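Local coordinates for transaminase (Bacillus megaterium, PDB 5G09), which probably transfers amino groups from amines to carbonyl acceptors through its pyridoxal phosphate cofactor, held here as an adduct with (R)-1-phenylethylamine, at residues 143-148 with 189-194; 231-236 with 265-270; 242-247 with 434-439. All coordinates share one frame; numbering follows the deposited sequence.

Contact 1: residues 143-148 with 189-194; sequences TREHDY and VLMAPS. With 6DF ([6-methyl-5-oxidanyl-4-[(~{E})-[(1~{R})-1-phenylethyl]iminomethyl]pyridin-3-yl]methyl dihydrogen phosphate), chain R.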
loop_
_atom_site.group_PDB
_atom_site.type_symbol
_atom_site.label_atom_id
_atom_site.label_comp_id
_atom_site.label_asym_id
_atom_site.label_seq_id
_atom_site.Cartn_x
_atom_site.Cartn_y
_atom_site.Cartn_z
ATOM N N THR D 143 9.930 8.510 -10.053
ATOM C CA THR D 143 10.218 9.928 -9.847
ATOM C C THR D 143 11.706 10.077 -9.471
ATOM O O THR D 143 12.469 9.099 -9.545
ATOM C CB THR D 143 9.277 10.530 -8.770
ATOM O OG1 THR D 143 9.369 11.957 -8.780
ATOM C CG2 THR D 143 9.611 9.980 -7.369
ATOM N N ARG D 144 12.130 11.294 -9.105
ATOM C CA ARG D 144 13.511 11.533 -8.673
ATOM C C ARG D 144 13.571 12.211 -7.291
ATOM O O ARG D 144 12.702 13.024 -6.918
ATOM C CB ARG D 144 14.298 12.413 -9.682
ATOM C CG ARG D 144 14.499 11.826 -11.094
ATOM C CD ARG D 144 13.379 12.157 -12.057
ATOM N NE ARG D 144 13.044 13.567 -11.980
ATOM C CZ ARG D 144 13.793 14.549 -12.486
ATOM N NH1 ARG D 144 14.926 14.268 -13.132
ATOM N NH2 ARG D 144 13.420 15.815 -12.303
ATOM N N GLU D 145 14.633 11.913 -6.563
ATOM C CA GLU D 145 14.930 12.611 -5.314
ATOM C C GLU D 145 14.883 14.136 -5.538
ATOM O O GLU D 145 15.502 14.627 -6.491
ATOM C CB GLU D 145 16.323 12.218 -4.804
ATOM C CG GLU D 145 16.604 12.756 -3.389
ATOM C CD GLU D 145 18.039 12.566 -2.869
ATOM O OE1 GLU D 145 18.945 12.276 -3.679
ATOM O OE2 GLU D 145 18.250 12.728 -1.633
ATOM N N HIS D 146 14.152 14.855 -4.667
ATOM C CA HIS D 146 13.993 16.344 -4.708
ATOM C C HIS D 146 12.936 16.857 -5.704
ATOM O O HIS D 146 12.686 18.061 -5.781
ATOM C CB HIS D 146 15.335 17.115 -4.904
ATOM C CG HIS D 146 16.445 16.678 -3.983
ATOM N ND1 HIS D 146 16.240 16.353 -2.659
ATOM C CD2 HIS D 146 17.775 16.526 -4.203
ATOM C CE1 HIS D 146 17.389 15.992 -2.105
ATOM N NE2 HIS D 146 18.338 16.098 -3.022
ATOM N N ASP D 147 12.324 15.961 -6.479
ATOM C CA ASP D 147 11.196 16.370 -7.347
ATOM C C ASP D 147 10.027 16.898 -6.539
ATOM O O ASP D 147 9.700 16.385 -5.461
ATOM C CB ASP D 147 10.685 15.209 -8.220
ATOM C CG ASP D 147 11.414 15.100 -9.551
ATOM O OD1 ASP D 147 12.545 15.633 -9.690
ATOM O OD2 ASP D 147 10.853 14.471 -10.465
ATOM N N TYR D 148 9.414 17.951 -7.070
ATOM C CA TYR D 148 8.168 18.455 -6.532
ATOM C C TYR D 148 7.102 18.407 -7.643
ATOM O O TYR D 148 7.260 19.073 -8.683
ATOM C CB TYR D 148 8.319 19.869 -5.950
ATOM C CG TYR D 148 7.026 20.268 -5.289
ATOM C CD1 TYR D 148 6.755 19.882 -3.969
ATOM C CD2 TYR D 148 6.012 20.912 -6.018
ATOM C CE1 TYR D 148 5.541 20.180 -3.367
ATOM C CE2 TYR D 148 4.783 21.204 -5.417
ATOM C CZ TYR D 148 4.549 20.838 -4.095
ATOM O OH TYR D 148 3.334 21.107 -3.487
ATOM N N VAL D 189 5.368 3.892 -6.448
ATOM C CA VAL D 189 6.337 4.896 -6.915
ATOM C C VAL D 189 7.738 4.474 -6.518
ATOM O O VAL D 189 7.946 4.041 -5.381
ATOM C CB VAL D 189 6.045 6.285 -6.279
ATOM C CG1 VAL D 189 7.202 7.263 -6.499
ATOM C CG2 VAL D 189 4.761 6.871 -6.871
ATOM N N LEU D 190 8.692 4.601 -7.437
ATOM C CA LEU D 190 10.094 4.365 -7.119
ATOM C C LEU D 190 10.825 5.684 -7.198
ATOM O O LEU D 190 10.650 6.421 -8.151
ATOM C CB LEU D 190 10.719 3.387 -8.132
ATOM C CG LEU D 190 9.930 2.105 -8.393
ATOM C CD1 LEU D 190 10.584 1.323 -9.532
ATOM C CD2 LEU D 190 9.894 1.310 -7.084
ATOM N N MET D 191 11.647 5.985 -6.202
ATOM C CA MET D 191 12.472 7.185 -6.259
ATOM C C MET D 191 13.853 6.890 -6.903
ATOM O O MET D 191 14.642 6.099 -6.378
ATOM C CB MET D 191 12.630 7.812 -4.866
ATOM C CG MET D 191 13.541 9.053 -4.852
ATOM S SD MET D 191 13.681 9.782 -3.198
ATOM C CE MET D 191 15.006 8.780 -2.529
ATOM N N ALA D 192 14.129 7.516 -8.046
ATOM C CA ALA D 192 15.412 7.337 -8.699
ATOM C C ALA D 192 16.297 8.501 -8.231
ATOM O O ALA D 192 15.815 9.432 -7.592
ATOM C CB ALA D 192 15.259 7.319 -10.217
ATOM N N PRO D 193 17.606 8.446 -8.516
ATOM C CA PRO D 193 18.423 9.534 -7.981
ATOM C C PRO D 193 18.202 10.861 -8.707
ATOM O O PRO D 193 17.758 10.888 -9.861
ATOM C CB PRO D 193 19.864 9.035 -8.186
ATOM C CG PRO D 193 19.776 7.936 -9.194
ATOM C CD PRO D 193 18.412 7.333 -9.063
ATOM N N SER D 194 18.473 11.943 -7.994
ATOM C CA SER D 194 18.579 13.265 -8.556
ATOM C C SER D 194 19.614 13.213 -9.722
ATOM O O SER D 194 20.631 12.535 -9.604
ATOM C CB SER D 194 19.071 14.201 -7.444
ATOM O OG SER D 194 19.722 15.342 -7.972
HETATM N N1 6DF R . 4.503 20.622 -10.489
HETATM C C2 6DF R . 5.513 21.466 -10.283
HETATM N N2 6DF R . 4.879 23.986 -6.844
HETATM C C3 6DF R . 5.346 22.506 -9.370
HETATM C C4 6DF R . 4.133 22.675 -8.700
HETATM C C5 6DF R . 3.111 21.756 -8.962
HETATM C C6 6DF R . 3.329 20.749 -9.862
HETATM C C7 6DF R . 4.924 24.885 -5.655
HETATM C C8 6DF R . 3.749 25.859 -5.549
HETATM C C9 6DF R . 6.270 25.504 -5.373
HETATM C C10 6DF R . 7.043 26.064 -6.399
HETATM C C11 6DF R . 8.286 26.625 -6.082
HETATM C C12 6DF R . 8.738 26.660 -4.750
HETATM C C13 6DF R . 7.963 26.116 -3.720
HETATM O O2P 6DF R . 0.367 24.145 -6.681
HETATM P P 6DF R . -0.234 23.453 -7.896
HETATM O O3P 6DF R . -1.138 22.314 -7.404
HETATM O O1P 6DF R . -1.018 24.403 -8.767
HETATM O O4P 6DF R . 0.975 22.888 -8.791
HETATM C "C5'" 6DF R . 1.757 21.787 -8.302
HETATM C "C2'" 6DF R . 6.788 21.213 -11.064
HETATM O O3 6DF R . 6.387 23.335 -9.127
HETATM C "C4'" 6DF R . 3.911 23.728 -7.660
HETATM C C14 6DF R . 6.733 25.542 -4.044
#
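E145 and M191 cross where two parallel strands end. The strands are joined by T143 N to L190 O, A192 N to T143 O (2.7 Å) and E145 N to A192 O. E145 CB rests 3.9 Å from M191 SD. CG, set anti to the backbone N (chi1 -171°), sits 3.5 Å above the H146 ring plane, over its centre. Beyond it, OE1 forms a salt bridge with R221 of the second subunit and OE2 a weak hydrogen bond with N407. A long acid suits this place because its methylenes pack while its carboxylate reaches R221 across the interface. T143, beta-branched as suits a strand, turns CG2 to V189 CG1 (3.7 Å) and gives OG1 to V158 O. D147 N to R144 O closes a type II turn, and a salt bridge backs it: R144 NE donates to D147 OD2 over 2.8 Å, nearly straight (169°) and in the guanidinium plane. Y148 CE2 then comes 3.1 Å from the imine N2 of the cofactor adduct. A turn running from the C-terminal end of a parallel strand in a mixed sheet to the cofactor is in keeping with the large domain of fold-type I aminotransferases.

Contact 2: residues 231-236 with 265-270; sequences VAAVIT and LWINDE. With 6DF ([6-methyl-5-oxidanyl-4-[(~{E})-[(1~{R})-1-phenylethyl]iminomethyl]pyridin-3-yl]methyl dihydrogen phosphate), chain R.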
loop_
_atom_site.group_PDB
_atom_site.type_symbol
_atom_site.label_atom_id
_atom_site.label_comp_id
_atom_site.label_asym_id
_atom_site.label_seq_id
_atom_site.Cartn_x
_atom_site.Cartn_y
_atom_site.Cartn_z
ATOM N N VAL D 231 6.260 -0.848 -15.161
ATOM C CA VAL D 231 6.573 0.559 -14.941
ATOM C C VAL D 231 5.856 1.374 -16.035
ATOM O O VAL D 231 6.143 1.239 -17.253
ATOM C CB VAL D 231 8.115 0.832 -14.932
ATOM C CG1 VAL D 231 8.402 2.337 -14.825
ATOM C CG2 VAL D 231 8.827 0.029 -13.828
ATOM N N ALA D 232 4.902 2.189 -15.605
ATOM C CA ALA D 232 4.104 2.957 -16.537
ATOM C C ALA D 232 4.907 4.136 -17.101
ATOM O O ALA D 232 4.837 4.447 -18.317
ATOM C CB ALA D 232 2.818 3.452 -15.853
ATOM N N ALA D 233 5.691 4.797 -16.245
ATOM C CA ALA D 233 6.272 6.085 -16.656
ATOM C C ALA D 233 7.406 6.519 -15.768
ATOM O O ALA D 233 7.497 6.080 -14.608
ATOM C CB ALA D 233 5.192 7.168 -16.679
ATOM N N VAL D 234 8.282 7.351 -16.328
ATOM C CA VAL D 234 9.223 8.153 -15.551
ATOM C C VAL D 234 8.701 9.597 -15.610
ATOM O O VAL D 234 8.336 10.082 -16.695
ATOM C CB VAL D 234 10.652 8.082 -16.112
ATOM C CG1 VAL D 234 11.612 8.966 -15.290
ATOM C CG2 VAL D 234 11.139 6.631 -16.169
ATOM N N ILE D 235 8.587 10.252 -14.445
ATOM C CA ILE D 235 8.169 11.664 -14.384
ATOM C C ILE D 235 9.347 12.544 -13.988
ATOM O O ILE D 235 10.088 12.226 -13.030
ATOM C CB ILE D 235 6.939 11.913 -13.446
ATOM C CG1 ILE D 235 6.458 13.384 -13.554
ATOM C CG2 ILE D 235 7.207 11.508 -11.974
ATOM C CD1 ILE D 235 5.095 13.640 -12.945
ATOM N N THR D 236 9.526 13.656 -14.706
ATOM C CA THR D 236 10.663 14.538 -14.463
ATOM C C THR D 236 10.197 15.986 -14.372
ATOM O O THR D 236 9.029 16.301 -14.669
ATOM C CB THR D 236 11.708 14.463 -15.625
ATOM O OG1 THR D 236 11.076 14.856 -16.850
ATOM C CG2 THR D 236 12.290 13.027 -15.789
ATOM N N LEU D 265 6.718 5.222 -20.632
ATOM C CA LEU D 265 6.375 6.609 -20.942
ATOM C C LEU D 265 7.248 7.633 -20.234
ATOM O O LEU D 265 7.822 7.362 -19.161
ATOM C CB LEU D 265 4.892 6.914 -20.647
ATOM C CG LEU D 265 3.820 6.121 -21.402
ATOM C CD1 LEU D 265 2.421 6.465 -20.890
ATOM C CD2 LEU D 265 3.891 6.345 -22.920
ATOM N N TRP D 266 7.364 8.814 -20.861
ATOM C CA TRP D 266 8.028 9.918 -20.239
ATOM C C TRP D 266 7.016 11.052 -20.034
ATOM O O TRP D 266 6.438 11.578 -20.999
ATOM C CB TRP D 266 9.245 10.363 -21.056
ATOM C CG TRP D 266 9.872 11.626 -20.532
ATOM C CD1 TRP D 266 10.026 11.999 -19.204
ATOM C CD2 TRP D 266 10.459 12.678 -21.310
ATOM N NE1 TRP D 266 10.649 13.232 -19.129
ATOM C CE2 TRP D 266 10.927 13.666 -20.404
ATOM C CE3 TRP D 266 10.625 12.893 -22.695
ATOM C CZ2 TRP D 266 11.546 14.867 -20.845
ATOM C CZ3 TRP D 266 11.248 14.100 -23.125
ATOM C CH2 TRP D 266 11.693 15.048 -22.202
ATOM N N ILE D 267 6.761 11.372 -18.765
ATOM C CA ILE D 267 5.947 12.540 -18.394
ATOM C C ILE D 267 6.918 13.605 -18.007
ATOM O O ILE D 267 7.720 13.400 -17.111
ATOM C CB ILE D 267 5.046 12.268 -17.154
ATOM C CG1 ILE D 267 4.182 11.029 -17.387
ATOM C CG2 ILE D 267 4.158 13.510 -16.849
ATOM C CD1 ILE D 267 3.450 10.532 -16.146
ATOM N N ASN D 268 6.893 14.737 -18.708
ATOM C CA ASN D 268 7.620 15.872 -18.214
ATOM C C ASN D 268 6.656 16.904 -17.649
ATOM O O ASN D 268 5.724 17.300 -18.303
ATOM C CB ASN D 268 8.540 16.521 -19.247
ATOM C CG ASN D 268 9.440 17.543 -18.587
ATOM O OD1 ASN D 268 10.186 17.195 -17.682
ATOM N ND2 ASN D 268 9.317 18.812 -18.965
ATOM N N ASP D 269 6.886 17.276 -16.397
ATOM C CA ASP D 269 6.029 18.151 -15.647
ATOM C C ASP D 269 6.481 19.553 -15.998
ATOM O O ASP D 269 7.543 19.988 -15.568
ATOM C CB ASP D 269 6.231 17.877 -14.138
ATOM C CG ASP D 269 5.286 18.694 -13.241
ATOM O OD1 ASP D 269 4.671 19.649 -13.732
ATOM O OD2 ASP D 269 5.185 18.381 -12.010
ATOM N N GLU D 270 5.684 20.234 -16.807
ATOM C CA GLU D 270 5.983 21.616 -17.201
ATOM C C GLU D 270 5.212 22.633 -16.370
ATOM O O GLU D 270 5.060 23.769 -16.818
ATOM C CB GLU D 270 5.648 21.826 -18.702
ATOM C CG GLU D 270 6.567 21.076 -19.652
ATOM C CD GLU D 270 7.906 21.784 -19.820
ATOM O OE1 GLU D 270 7.990 23.017 -19.530
ATOM O OE2 GLU D 270 8.874 21.104 -20.245
HETATM N N1 6DF R . 4.503 20.622 -10.489
HETATM C C2 6DF R . 5.513 21.466 -10.283
HETATM N N2 6DF R . 4.879 23.986 -6.844
HETATM C C3 6DF R . 5.346 22.506 -9.370
HETATM C C4 6DF R . 4.133 22.675 -8.700
HETATM C C5 6DF R . 3.111 21.756 -8.962
HETATM C C6 6DF R . 3.329 20.749 -9.862
HETATM C C7 6DF R . 4.924 24.885 -5.655
HETATM C C8 6DF R . 3.749 25.859 -5.549
HETATM C C9 6DF R . 6.270 25.504 -5.373
HETATM C C10 6DF R . 7.043 26.064 -6.399
HETATM C C11 6DF R . 8.286 26.625 -6.082
HETATM C C12 6DF R . 8.738 26.660 -4.750
HETATM C C13 6DF R . 7.963 26.116 -3.720
HETATM O O2P 6DF R . 0.367 24.145 -6.681
HETATM P P 6DF R . -0.234 23.453 -7.896
HETATM O O3P 6DF R . -1.138 22.314 -7.404
HETATM O O1P 6DF R . -1.018 24.403 -8.767
HETATM O O4P 6DF R . 0.975 22.888 -8.791
HETATM C "C5'" 6DF R . 1.757 21.787 -8.302
HETATM C "C2'" 6DF R . 6.788 21.213 -11.064
HETATM O O3 6DF R . 6.387 23.335 -9.127
HETATM C "C4'" 6DF R . 3.911 23.728 -7.660
HETATM C C14 6DF R . 6.733 25.542 -4.044
#
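Strands 231-236 and 265-269 run parallel as neighbours, their axes 4.6 Å apart at closest and turned by -30°, the twist expected of a sheet. They are the two strands of a beta-alpha-beta unit whose crossover is helix 251-262. Five backbone hydrogen bonds alternate along them, from L265 N to A232 O at one end to D269 N to T236 O at the other. On one face the side chains that meet, A233, I235, L265 and I267, are aliphatic. Small A233 leaves its CB 3.8 Å from I267 CD1, and the branches of I235 and I267 meet at CD1 and CG2 (4.0 Å); beta-branched residues fit the extended backbone, while L265 packs on helix 121-136.

On the other face a polar cluster is set among V234 and W266, which pack on helix 251-262. T236 turns OG1 into the position between its backbone N and carbonyl carbon (chi1 60°), where the hydroxyl serves two partners at once. W266 NE1 donates to it over 2.8 Å, almost straight (170°) and in the indole plane, while the hydroxyl donates to N268 OD1 over 2.6 Å, meeting a lone pair in the amide plane. Threonine suits the place because one buried oxygen can both accept and donate, which satisfies the indole N-H and helps to set how the amide is turned. At the strand end D269, whose OD2 is also bonded by H149 ND1, sets that oxygen 2.8 Å from pyridine N1 of the cofactor adduct.

Contact 3: residues 242-247 with 434-439; sequences AGSAMP and GGVMPN. With 6DF ([6-methyl-5-oxidanyl-4-[(~{E})-[(1~{R})-1-phenylethyl]iminomethyl]pyridin-3-yl]methyl dihydrogen phosphate), chain R.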
loop_
_atom_site.group_PDB
_atom_site.type_symbol
_atom_site.label_atom_id
_atom_site.label_comp_id
_atom_site.label_asym_id
_atom_site.label_seq_id
_atom_site.Cartn_x
_atom_site.Cartn_y
_atom_site.Cartn_z
ATOM N N ALA D 242 10.978 23.702 -7.031
ATOM C CA ALA D 242 11.133 23.876 -5.606
ATOM C C ALA D 242 12.458 23.250 -5.140
ATOM O O ALA D 242 13.137 23.794 -4.264
ATOM C CB ALA D 242 9.942 23.232 -4.888
ATOM N N GLY D 243 12.801 22.093 -5.711
ATOM C CA GLY D 243 14.039 21.384 -5.391
ATOM C C GLY D 243 15.288 22.151 -5.813
ATOM O O GLY D 243 16.386 21.843 -5.361
ATOM N N SER D 244 15.125 23.117 -6.711
ATOM C CA SER D 244 16.180 24.111 -6.968
ATOM C C SER D 244 17.482 23.545 -7.577
ATOM O O SER D 244 18.574 23.673 -6.985
ATOM C CB SER D 244 16.452 24.877 -5.666
ATOM O OG SER D 244 15.258 25.530 -5.252
ATOM N N ALA D 245 17.362 22.916 -8.746
ATOM C CA ALA D 245 18.502 22.206 -9.381
ATOM C C ALA D 245 18.414 22.207 -10.911
ATOM O O ALA D 245 17.320 22.152 -11.472
ATOM C CB ALA D 245 18.594 20.773 -8.839
ATOM N N MET D 246 19.557 22.304 -11.583
ATOM C CA MET D 246 19.635 22.181 -13.048
ATOM C C MET D 246 20.422 20.906 -13.339
ATOM O O MET D 246 21.483 20.728 -12.779
ATOM C CB MET D 246 20.404 23.372 -13.646
ATOM C CG MET D 246 19.664 24.716 -13.620
ATOM S SD MET D 246 18.399 24.824 -14.904
ATOM C CE MET D 246 19.393 25.012 -16.405
ATOM N N PRO D 247 19.919 20.024 -14.218
ATOM C CA PRO D 247 20.617 18.763 -14.514
ATOM C C PRO D 247 21.729 18.979 -15.556
ATOM O O PRO D 247 21.712 20.004 -16.243
ATOM C CB PRO D 247 19.519 17.920 -15.149
ATOM C CG PRO D 247 18.705 18.912 -15.896
ATOM C CD PRO D 247 18.793 20.237 -15.146
ATOM N N GLY D 434 15.346 35.542 -2.922
ATOM C CA GLY D 434 15.769 34.512 -1.987
ATOM C C GLY D 434 15.647 33.147 -2.601
ATOM O O GLY D 434 16.000 32.968 -3.745
ATOM N N GLY D 435 15.164 32.170 -1.825
ATOM C CA GLY D 435 14.918 30.840 -2.375
ATOM C C GLY D 435 14.101 29.995 -1.399
ATOM O O GLY D 435 13.742 30.479 -0.314
ATOM N N VAL D 436 13.806 28.742 -1.778
ATOM C CA VAL D 436 13.056 27.826 -0.906
ATOM C C VAL D 436 13.958 26.757 -0.253
ATOM O O VAL D 436 13.646 26.222 0.831
ATOM C CB VAL D 436 11.835 27.204 -1.630
ATOM C CG1 VAL D 436 10.801 28.286 -1.939
ATOM C CG2 VAL D 436 12.240 26.500 -2.912
ATOM N N MET D 437 15.075 26.458 -0.912
ATOM C CA MET D 437 16.078 25.577 -0.340
ATOM C C MET D 437 17.062 26.436 0.480
ATOM O O MET D 437 17.226 27.629 0.187
ATOM C CB MET D 437 16.765 24.758 -1.432
ATOM C CG MET D 437 15.805 23.818 -2.165
ATOM S SD MET D 437 15.118 22.516 -1.112
ATOM C CE MET D 437 13.468 23.146 -0.784
ATOM N N PRO D 438 17.662 25.860 1.544
ATOM C CA PRO D 438 18.486 26.659 2.474
ATOM C C PRO D 438 19.787 27.222 1.865
ATOM O O PRO D 438 20.227 28.309 2.274
ATOM C CB PRO D 438 18.805 25.666 3.601
ATOM C CG PRO D 438 18.639 24.307 2.986
ATOM C CD PRO D 438 17.504 24.467 2.020
ATOM N N ASN D 439 20.389 26.490 0.920
ATOM C CA ASN D 439 21.663 26.913 0.326
ATOM C C ASN D 439 21.566 27.382 -1.145
ATOM O O ASN D 439 22.589 27.544 -1.814
ATOM C CB ASN D 439 22.701 25.787 0.424
ATOM C CG ASN D 439 22.826 25.207 1.826
ATOM O OD1 ASN D 439 23.107 25.920 2.788
ATOM N ND2 ASN D 439 22.639 23.886 1.945
HETATM N N1 6DF R . 4.503 20.622 -10.489
HETATM C C2 6DF R . 5.513 21.466 -10.283
HETATM N N2 6DF R . 4.879 23.986 -6.844
HETATM C C3 6DF R . 5.346 22.506 -9.370
HETATM C C4 6DF R . 4.133 22.675 -8.700
HETATM C C5 6DF R . 3.111 21.756 -8.962
HETATM C C6 6DF R . 3.329 20.749 -9.862
HETATM C C7 6DF R . 4.924 24.885 -5.655
HETATM C C8 6DF R . 3.749 25.859 -5.549
HETATM C C9 6DF R . 6.270 25.504 -5.373
HETATM C C10 6DF R . 7.043 26.064 -6.399
HETATM C C11 6DF R . 8.286 26.625 -6.082
HETATM C C12 6DF R . 8.738 26.660 -4.750
HETATM C C13 6DF R . 7.963 26.116 -3.720
HETATM O O2P 6DF R . 0.367 24.145 -6.681
HETATM P P 6DF R . -0.234 23.453 -7.896
HETATM O O3P 6DF R . -1.138 22.314 -7.404
HETATM O O1P 6DF R . -1.018 24.403 -8.767
HETATM O O4P 6DF R . 0.975 22.888 -8.791
HETATM C "C5'" 6DF R . 1.757 21.787 -8.302
HETATM C "C2'" 6DF R . 6.788 21.213 -11.064
HETATM O O3 6DF R . 6.387 23.335 -9.127
HETATM C "C4'" 6DF R . 3.911 23.728 -7.660
HETATM C C14 6DF R . 6.733 25.542 -4.044
HETATM O O HOH W 1 15.634 27.503 -3.466
#
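Van der Waals contact carries most of the join between A242 and S244 on one loop and V436 and M437 on the other. A242 O is the atom around which the side chains gather: V436 CG2 comes to 3.2 Å from it and M437 CG to 3.4 Å, carbon against oxygen. V436 CG1 lies anti to the carbonyl carbon (chi1 -67°), on the cofactor side, which leaves CG2 between the backbone N and that carbon, facing A242 O. M437, bent at its second and third torsions, curls round the same carbonyl, with CG also alongside S244 OG; a flexible, unbranched thioether can follow such an uneven surface.

The polar part is small and indirect. S244 OG donates to A242 O over 2.9 Å, approaching from above the carbonyl plane and not on a lone pair, and this bond ties S244 to the carbonyl two residues back. One water bridges the loops: it donates to S244 OG at 2.7 Å and accepts from M437 N at 2.8 Å. Serine fits because its small hydroxyl can give to the carbonyl while taking from the water. R406 binds the carbonyl oxygens of G243 and S244.

Ligand contact forms the third group. A242 CB lies 3.6 Å from C12, the para carbon of the phenyl ring of the adduct, and V436 CG1 3.8 Å from the same atom. Methyl groups thus meet the phenyl end while the hydroxyl and water stay on the loop-to-loop side, a chemistry consistent with a pocket that accepts an uncharged aryl group on the amine substrate.

Overall arrangement
All three contacts are largely buried and converge on one cofactor adduct, two from the central sheet and one from loops. Contacts 1 and 2 belong to the same seven-stranded sheet: strands 140-144 and 231-236 are neighbours in it, and R144 and T143 pack on T236 and I235. Contact 2 lies inside the sheet, contact 1 at its edge strand and subunit boundary, so parallel backbone bonding is joined in one by a buried hydroxyl network and in the other by charge. Contact 3 unites two loops without a direct cross-loop hydrogen bond; Y148 touches A242 and so links it to contact 1. They meet different ends of the adduct: contact 2 the pyridine nitrogen, contact 1 the imine, contact 3 the phenyl ring.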